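Local coordinates for carboxypeptidase A (Helicoverpa armigera, PDB 1JQG), which probably acts as a zinc-dependent metallocarboxypeptidase, made as a proenzyme, that would remove residues one at a time from the C-terminal end of peptide chains, at residues A[185-190]-A[305-310]; A[230-235]-A[395-400]; A[178-183]-A[217-222]. All coordinates share one frame; numbering follows the deposited sequence.

Contact 1: residues A[185-190]-A[305-310]. With ZN (zinc ion), chain B.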
# COMPACT_ATOMS: atom_id res chain seq x y z
N TRP A 185 4.00 6.49 1.16
CA TRP A 185 5.38 6.56 0.77
C TRP A 185 6.29 5.55 1.40
O TRP A 185 7.19 5.00 0.78
CB TRP A 185 5.97 7.96 1.05
CG TRP A 185 5.47 9.01 0.10
CD1 TRP A 185 4.48 8.90 -0.84
CD2 TRP A 185 5.95 10.37 0.01
NE1 TRP A 185 4.32 10.11 -1.50
CE2 TRP A 185 5.20 11.01 -0.99
CE3 TRP A 185 6.94 11.09 0.70
CZ2 TRP A 185 5.42 12.34 -1.32
CZ3 TRP A 185 7.15 12.42 0.35
CH2 TRP A 185 6.40 13.03 -0.65
N VAL A 186 6.01 5.15 2.62
CA VAL A 186 6.79 4.15 3.33
C VAL A 186 6.73 2.75 2.70
O VAL A 186 7.52 1.88 3.08
CB VAL A 186 6.39 4.12 4.82
CG1 VAL A 186 5.06 3.43 5.12
CG2 VAL A 186 7.51 3.49 5.65
N THR A 187 5.86 2.52 1.70
CA THR A 187 5.76 1.23 1.04
C THR A 187 6.88 0.99 0.04
O THR A 187 7.24 -0.21 -0.20
CB THR A 187 4.41 1.01 0.35
OG1 THR A 187 4.22 1.96 -0.71
CG2 THR A 187 3.31 1.11 1.38
N LEU A 188 7.42 2.04 -0.56
CA LEU A 188 8.46 1.96 -1.56
C LEU A 188 9.78 1.44 -1.03
O LEU A 188 10.35 0.43 -1.48
CB LEU A 188 8.66 3.30 -2.29
CG LEU A 188 9.72 3.30 -3.41
CD1 LEU A 188 9.43 2.33 -4.57
CD2 LEU A 188 9.95 4.67 -4.04
N PRO A 189 10.27 1.96 0.11
CA PRO A 189 11.46 1.42 0.75
C PRO A 189 11.39 -0.07 0.96
O PRO A 189 12.38 -0.83 1.01
CB PRO A 189 11.51 2.21 2.07
CG PRO A 189 10.83 3.51 1.75
CD PRO A 189 9.70 3.12 0.85
N ALA A 190 10.21 -0.59 1.38
CA ALA A 190 10.04 -2.01 1.65
C ALA A 190 10.29 -2.87 0.42
O ALA A 190 11.02 -3.85 0.41
CB ALA A 190 8.64 -2.27 2.14
N ILE A 305 1.62 -4.32 -0.79
CA ILE A 305 2.14 -3.57 0.34
C ILE A 305 1.54 -2.19 0.48
O ILE A 305 1.81 -1.28 -0.30
CB ILE A 305 3.70 -3.52 0.31
CG1 ILE A 305 4.22 -4.98 0.31
CG2 ILE A 305 4.28 -2.79 1.52
CD1 ILE A 305 5.72 -5.13 0.17
N HIS A 306 0.81 -1.99 1.57
CA HIS A 306 0.24 -0.71 1.91
C HIS A 306 0.79 -0.22 3.26
O HIS A 306 1.58 -0.81 3.95
CB HIS A 306 -1.30 -0.80 2.06
CG HIS A 306 -1.99 -1.11 0.77
ND1 HIS A 306 -2.62 -0.18 0.01
CD2 HIS A 306 -2.17 -2.23 0.02
CE1 HIS A 306 -3.20 -0.58 -1.06
NE2 HIS A 306 -2.91 -1.87 -1.09
N SER A 307 0.35 0.99 3.56
CA SER A 307 0.57 1.72 4.73
C SER A 307 -0.67 2.60 5.12
O SER A 307 -1.50 2.86 4.25
CB SER A 307 1.75 2.69 4.83
OG SER A 307 1.48 3.93 4.19
N PHE A 308 -1.47 2.42 6.16
CA PHE A 308 -0.85 2.41 7.48
C PHE A 308 -1.56 1.51 8.49
O PHE A 308 -2.82 1.41 8.36
CB PHE A 308 -0.27 3.71 8.04
CG PHE A 308 -1.33 4.55 8.68
CD1 PHE A 308 -1.63 4.33 10.02
CD2 PHE A 308 -2.04 5.52 8.01
CE1 PHE A 308 -2.60 5.06 10.67
CE2 PHE A 308 -3.02 6.25 8.65
CZ PHE A 308 -3.30 6.04 9.99
N GLY A 309 -1.10 0.70 9.47
CA GLY A 309 -1.84 -0.15 10.37
C GLY A 309 -1.13 -1.23 11.19
O GLY A 309 -1.62 -1.76 12.20
N SER A 310 -0.01 -1.74 10.68
CA SER A 310 0.75 -2.80 11.32
C SER A 310 -0.10 -4.07 11.37
O SER A 310 -0.32 -4.74 12.40
CB SER A 310 1.26 -2.44 12.71
OG SER A 310 2.09 -1.30 12.67
ZN ZN B . -3.73 1.71 0.88
O HOH W 1 -5.40 1.07 2.54

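Contact 2: residues A[230-235]-A[395-400]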
# COMPACT_ATOMS: atom_id res chain seq x y z
N GLY A 230 2.49 18.89 -4.71
CA GLY A 230 1.06 19.21 -4.73
C GLY A 230 0.30 18.53 -3.58
O GLY A 230 0.61 18.66 -2.38
N ASP A 231 -0.72 17.75 -3.98
CA ASP A 231 -1.51 17.04 -2.99
C ASP A 231 -0.77 15.87 -2.38
O ASP A 231 -0.87 14.70 -2.79
CB ASP A 231 -2.84 16.64 -3.64
CG ASP A 231 -3.87 16.26 -2.61
OD1 ASP A 231 -5.03 16.66 -2.74
OD2 ASP A 231 -3.50 15.52 -1.67
N ARG A 232 -0.09 16.07 -1.25
CA ARG A 232 0.58 15.06 -0.47
C ARG A 232 -0.34 13.90 -0.08
O ARG A 232 0.10 12.74 0.05
CB ARG A 232 1.18 15.65 0.81
CG ARG A 232 1.96 14.70 1.71
CD ARG A 232 3.06 13.95 1.03
NE ARG A 232 3.79 13.03 1.91
CZ ARG A 232 3.35 11.76 2.14
NH1 ARG A 232 2.22 11.31 1.59
NH2 ARG A 232 4.03 10.92 2.94
N TYR A 233 -1.61 14.21 0.26
CA TYR A 233 -2.49 13.18 0.77
C TYR A 233 -3.35 12.55 -0.32
O TYR A 233 -4.36 11.90 -0.01
CB TYR A 233 -3.34 13.72 1.91
CG TYR A 233 -2.59 13.95 3.19
CD1 TYR A 233 -2.72 15.15 3.90
CD2 TYR A 233 -1.77 12.95 3.72
CE1 TYR A 233 -2.03 15.35 5.09
CE2 TYR A 233 -1.07 13.13 4.90
CZ TYR A 233 -1.21 14.34 5.58
OH TYR A 233 -0.53 14.52 6.76
N TRP A 234 -2.95 12.73 -1.59
CA TRP A 234 -3.64 12.08 -2.70
C TRP A 234 -3.35 10.56 -2.66
O TRP A 234 -2.20 10.15 -2.46
CB TRP A 234 -3.21 12.76 -3.99
CG TRP A 234 -3.99 12.30 -5.20
CD1 TRP A 234 -3.66 11.32 -6.11
CD2 TRP A 234 -5.27 12.82 -5.61
NE1 TRP A 234 -4.66 11.20 -7.05
CE2 TRP A 234 -5.65 12.11 -6.78
CE3 TRP A 234 -6.12 13.80 -5.12
CZ2 TRP A 234 -6.86 12.35 -7.44
CZ3 TRP A 234 -7.31 14.06 -5.78
CH2 TRP A 234 -7.67 13.33 -6.93
N ARG A 235 -4.33 9.75 -2.96
CA ARG A 235 -4.18 8.29 -2.98
C ARG A 235 -4.63 7.64 -4.29
O ARG A 235 -4.25 6.52 -4.60
CB ARG A 235 -4.96 7.67 -1.82
CG ARG A 235 -6.45 7.99 -1.81
CD ARG A 235 -7.14 7.44 -0.57
NE ARG A 235 -7.20 5.98 -0.62
CZ ARG A 235 -8.28 5.28 -0.28
NH1 ARG A 235 -9.36 5.95 0.11
NH2 ARG A 235 -8.30 3.95 -0.32
N PHE A 395 0.73 9.20 7.32
CA PHE A 395 1.40 8.78 6.12
C PHE A 395 2.77 9.44 5.96
O PHE A 395 3.53 9.05 5.11
CB PHE A 395 0.49 9.11 4.93
CG PHE A 395 -0.78 8.32 4.94
CD1 PHE A 395 -0.82 6.98 4.56
CD2 PHE A 395 -1.96 8.97 5.31
CE1 PHE A 395 -2.01 6.30 4.59
CE2 PHE A 395 -3.17 8.27 5.35
CZ PHE A 395 -3.19 6.93 5.00
N LEU A 396 3.05 10.45 6.78
CA LEU A 396 4.32 11.18 6.75
C LEU A 396 5.49 10.31 7.18
O LEU A 396 5.38 9.50 8.08
CB LEU A 396 4.24 12.41 7.64
CG LEU A 396 3.06 13.35 7.39
CD1 LEU A 396 3.22 14.57 8.32
CD2 LEU A 396 2.94 13.75 5.93
N VAL A 397 6.59 10.42 6.49
CA VAL A 397 7.77 9.60 6.68
C VAL A 397 8.90 10.37 7.38
O VAL A 397 9.28 11.46 7.03
CB VAL A 397 8.34 9.08 5.33
CG1 VAL A 397 9.56 8.19 5.65
CG2 VAL A 397 7.25 8.41 4.51
N ASP A 398 9.45 9.79 8.43
CA ASP A 398 10.63 10.24 9.13
C ASP A 398 11.81 9.46 8.55
O ASP A 398 11.83 8.21 8.63
CB ASP A 398 10.48 9.95 10.62
CG ASP A 398 11.54 10.63 11.46
OD1 ASP A 398 12.72 10.72 11.05
OD2 ASP A 398 11.21 11.10 12.57
N PRO A 399 12.80 10.14 7.98
CA PRO A 399 13.98 9.54 7.36
C PRO A 399 14.76 8.58 8.22
O PRO A 399 15.51 7.80 7.69
CB PRO A 399 14.79 10.78 6.93
CG PRO A 399 14.38 11.87 7.85
CD PRO A 399 12.88 11.63 7.97
N ASP A 400 14.53 8.48 9.52
CA ASP A 400 15.18 7.57 10.44
C ASP A 400 14.55 6.20 10.42
O ASP A 400 15.21 5.22 10.80
CB ASP A 400 15.14 8.11 11.88
CG ASP A 400 16.02 9.32 12.11
OD1 ASP A 400 16.91 9.69 11.30
OD2 ASP A 400 15.79 9.91 13.20
O HOH W 2 -0.10 11.94 7.87

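Contact 3: residues A[178-183]-A[217-222]. With ZN (zinc ion), chain B.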
# COMPACT_ATOMS: atom_id res chain seq x y z
N SER A 178 4.00 -2.18 -4.55
CA SER A 178 3.83 -1.09 -3.63
C SER A 178 3.40 0.19 -4.36
O SER A 178 3.37 0.22 -5.57
CB SER A 178 5.11 -0.83 -2.80
OG SER A 178 6.22 -0.43 -3.58
N LEU A 179 2.98 1.18 -3.56
CA LEU A 179 2.57 2.47 -4.08
C LEU A 179 1.31 2.45 -4.93
O LEU A 179 1.06 3.34 -5.71
CB LEU A 179 3.72 3.16 -4.80
CG LEU A 179 4.84 3.74 -3.90
CD1 LEU A 179 5.89 4.49 -4.70
CD2 LEU A 179 4.35 4.66 -2.79
N LEU A 180 0.41 1.52 -4.71
CA LEU A 180 -0.89 1.46 -5.34
C LEU A 180 -1.69 2.70 -4.91
O LEU A 180 -2.35 3.35 -5.73
CB LEU A 180 -1.60 0.15 -5.02
CG LEU A 180 -2.84 -0.20 -5.85
CD1 LEU A 180 -2.46 -0.34 -7.29
CD2 LEU A 180 -3.59 -1.43 -5.38
N HIS A 181 -1.63 3.02 -3.62
CA HIS A 181 -2.12 4.24 -3.04
C HIS A 181 -0.91 5.16 -2.87
O HIS A 181 -0.08 5.09 -1.94
CB HIS A 181 -2.79 3.97 -1.71
CG HIS A 181 -4.14 3.37 -1.82
ND1 HIS A 181 -4.72 2.52 -0.97
CD2 HIS A 181 -5.15 3.48 -2.73
CE1 HIS A 181 -5.91 2.07 -1.15
NE2 HIS A 181 -6.19 2.68 -2.30
N CYS A 182 -0.74 6.09 -3.81
CA CYS A 182 0.41 6.95 -3.90
C CYS A 182 0.85 7.72 -2.70
O CYS A 182 2.04 8.05 -2.61
CB CYS A 182 0.11 7.82 -5.11
SG CYS A 182 -1.44 8.71 -5.15
N ARG A 183 0.03 7.96 -1.71
CA ARG A 183 0.40 8.72 -0.52
C ARG A 183 1.09 7.85 0.53
O ARG A 183 1.66 8.36 1.51
CB ARG A 183 -0.78 9.37 0.18
CG ARG A 183 -1.86 8.46 0.70
CD ARG A 183 -3.07 9.25 1.19
NE ARG A 183 -4.00 8.40 1.95
CZ ARG A 183 -5.19 8.86 2.35
NH1 ARG A 183 -5.56 10.10 2.10
NH2 ARG A 183 -6.03 8.13 3.05
N PRO A 217 7.75 -1.64 -7.99
CA PRO A 217 7.96 -0.56 -7.03
C PRO A 217 6.86 0.48 -7.03
O PRO A 217 6.33 0.86 -5.98
CB PRO A 217 9.33 -0.06 -7.34
CG PRO A 217 10.02 -1.18 -8.11
CD PRO A 217 8.90 -1.81 -8.90
N VAL A 218 6.56 1.14 -8.14
CA VAL A 218 5.61 2.21 -8.28
C VAL A 218 4.41 1.82 -9.13
O VAL A 218 4.35 1.94 -10.34
CB VAL A 218 6.24 3.47 -8.91
CG1 VAL A 218 5.28 4.65 -8.74
CG2 VAL A 218 7.57 3.79 -8.25
N ALA A 219 3.35 1.34 -8.46
CA ALA A 219 2.15 0.88 -9.12
C ALA A 219 1.23 2.01 -9.57
O ALA A 219 0.45 1.78 -10.52
CB ALA A 219 1.38 -0.05 -8.22
N ASN A 220 1.45 3.19 -9.02
CA ASN A 220 0.66 4.37 -9.34
C ASN A 220 1.54 5.61 -9.56
O ASN A 220 1.62 6.53 -8.76
CB ASN A 220 -0.32 4.61 -8.17
CG ASN A 220 -1.35 5.69 -8.44
OD1 ASN A 220 -2.03 6.06 -7.48
ND2 ASN A 220 -1.45 6.19 -9.65
N PRO A 221 2.27 5.67 -10.67
CA PRO A 221 3.23 6.71 -10.99
C PRO A 221 2.66 8.12 -11.10
O PRO A 221 3.21 9.09 -10.54
CB PRO A 221 3.86 6.20 -12.28
CG PRO A 221 2.88 5.30 -12.92
CD PRO A 221 2.26 4.59 -11.73
N ASP A 222 1.51 8.29 -11.75
CA ASP A 222 0.85 9.59 -11.82
C ASP A 222 0.51 10.20 -10.45
O ASP A 222 0.66 11.42 -10.19
CB ASP A 222 -0.44 9.47 -12.66
CG ASP A 222 -0.20 9.10 -14.11
OD1 ASP A 222 0.94 9.16 -14.63
OD2 ASP A 222 -1.17 8.71 -14.81
ZN ZN B . -3.73 1.71 0.88
O HOH W 1 -5.40 1.07 2.54

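Contact 1: residues A[185-190]-A[305-310]
The methyl group of Thr187 has backbone atoms of the facing strand, Ile305 O and His306 C, as its closest contacts, with Ile305 CG2 a little farther off. It packs on the end of strand 299-307, just where that strand supplies a zinc ligand. This strand belongs to the mixed beta sheet at the centre of the alpha/beta M14 carboxypeptidase fold. Helix 187-200 follows the HxxE zinc motif and faces the strand of the third ligand. Thr187 CG2 sits 3.3 Å from Ile305 O and 3.4 Å from His306 C. The first torsion (63°) sets this CG2 anti to the carbonyl carbon of Thr187. It also places OG1 where it can bond to Glu184 O, while the methyl is left to the strand.

Beside the threonine, Ile305 CG2 packs against Thr187 CB at 4.0 Å and lies loosely near Ala190 CB. Nearby, Val186 CG1 reaches Ser307 CB. The two segments meet by van der Waals packing alone. The polar links run through neighbours: Ser307 N bonds to Glu184 OE2, and the OE1 of that same carboxylate binds zinc. The His306 side chain starts away from the helix. Its NE2 bonds to Asp304 OD2, which fixes the rotation of the imidazole and would probably polarise it. Ile305 is closed in by Leu383 and Ile413, so this flank is buried. At the far side of the ring, His306 ND1 binds the zinc ion at 2.4 Å, and water 1 lies at the same distance from the metal.

Contact 2: residues A[230-235]-A[395-400]
The backbones of two irregular loops come nearest at Tyr233 and Phe395, with their CA atoms 7.9 Å apart, and segment 230-235 folds as a type I beta turn from Asp231 to Trp234. At that spacing the side chains make the contact. Arg232 leaves the turn extended, with CG anti to the backbone N (chi1 -178°), and then bends at chi2 (54°). This brings its guanidinium to the other loop. NH2 gives Phe395 O a weak, bent hydrogen bond of 2.9 Å, and the oxygen lies at the edge of the group, near its plane. Val397 CG2 is near the same plane. Leu396 CD2 covers one face, 4.2 Å from Arg232 NE. The indole of Trp185 lies over the opposite face as a cation-pi partner, so the flat group is sandwiched. NE forms a salt bridge with Glu98, and NH1 bonds to Arg183 O. This buried charge is therefore well matched and probably held from turning.

Tyr233 fills the space beside it. Its CE2 meets the edge of the Phe395 ring at CD2, 4.3 Å away. The Leu396 side chain crosses the tyrosine at about a right angle and sets CD2 3.7 Å from Tyr233 OH. That hydroxyl is 2.8 Å from water 2, which accepts from Phe395 N and so links the two loops a second time.

Helix 92-108 lies across both loops through Leu95, Gln94 and Glu98, and Glu98 also accepts from Val397 N. The side chain of Phe395 comes within about 6 Å of the zinc ion. The arrangement is consistent with the rim of the active-site cleft in an M14 proenzyme, where the pro-segment docks.

Contact 3: residues A[178-183]-A[217-222]
The loop that carries the first zinc histidine of the HxxE motif, 178-183, leaves the central sheet beside the segment 217-222 that leads from strand 212-216 into helix 221-228. Two hydrogen bonds join them, both at Ser178. Ala219 N donates to Ser178 O at 3.1 Å, fairly straight (152°) and approaching nearly in line with the carbonyl bond. Ser178 OG donates to Pro217 O at 2.7 Å, tilted slightly from the plane of that carbonyl. A first torsion of 64° swings OG toward the proline for this. With an alanine here, Pro217 O would probably lose this donor, leaving the bond from Ala219 N to hold the segments at this point with less support.

The leucines pack on either side of this link. Leu179 has a left-handed backbone conformation and lays CD1 obliquely against Val218 CG2 at 4.0 Å. Leu180 has its CG anti to the backbone N, and its CD1 touches Ala219 CB. Further along, Asn220 CB comes to 3.1 Å from Leu179 O, and the Asn220 side chain lies beside Cys182. Asn220 itself stands at the N-cap position of helix 221-228. The His181 side chain starts away from 217-222; its ND1 binds the zinc ion at 2.2 Å, while its NE2 bonds to Asp252 OD2.

The packing continues into three helices. Leu188 of helix 187-200 closes over Leu179 and Pro217, Tyr224 of helix 221-228 lies on Leu179 and Val218, and Val127 of helix 124-137 backs Pro217 and Val218.

In the fold
Contacts 1 and 3 lie in the core and share the zinc ion and water 1, each giving one histidine. Contact 3 holds the histidine that opens the HxxE motif, and contact 1 begins just after its glutamate. Thr187 OG1 of contact 1 makes a weak hydrogen bond with Leu179 N of contact 3. Contact 1 is packing without cross-segment hydrogen bonds. Contact 3 joins the ends of two parallel strands by hydrogen bonds. Contact 2 is also largely buried but lies farther out, between loops under helix 92-108, and relies on charge, a water and aromatic rings. It meets contact 1 where Phe395 abuts Phe308, and contact 3 where Tyr233 O accepts from Arg183 NH1.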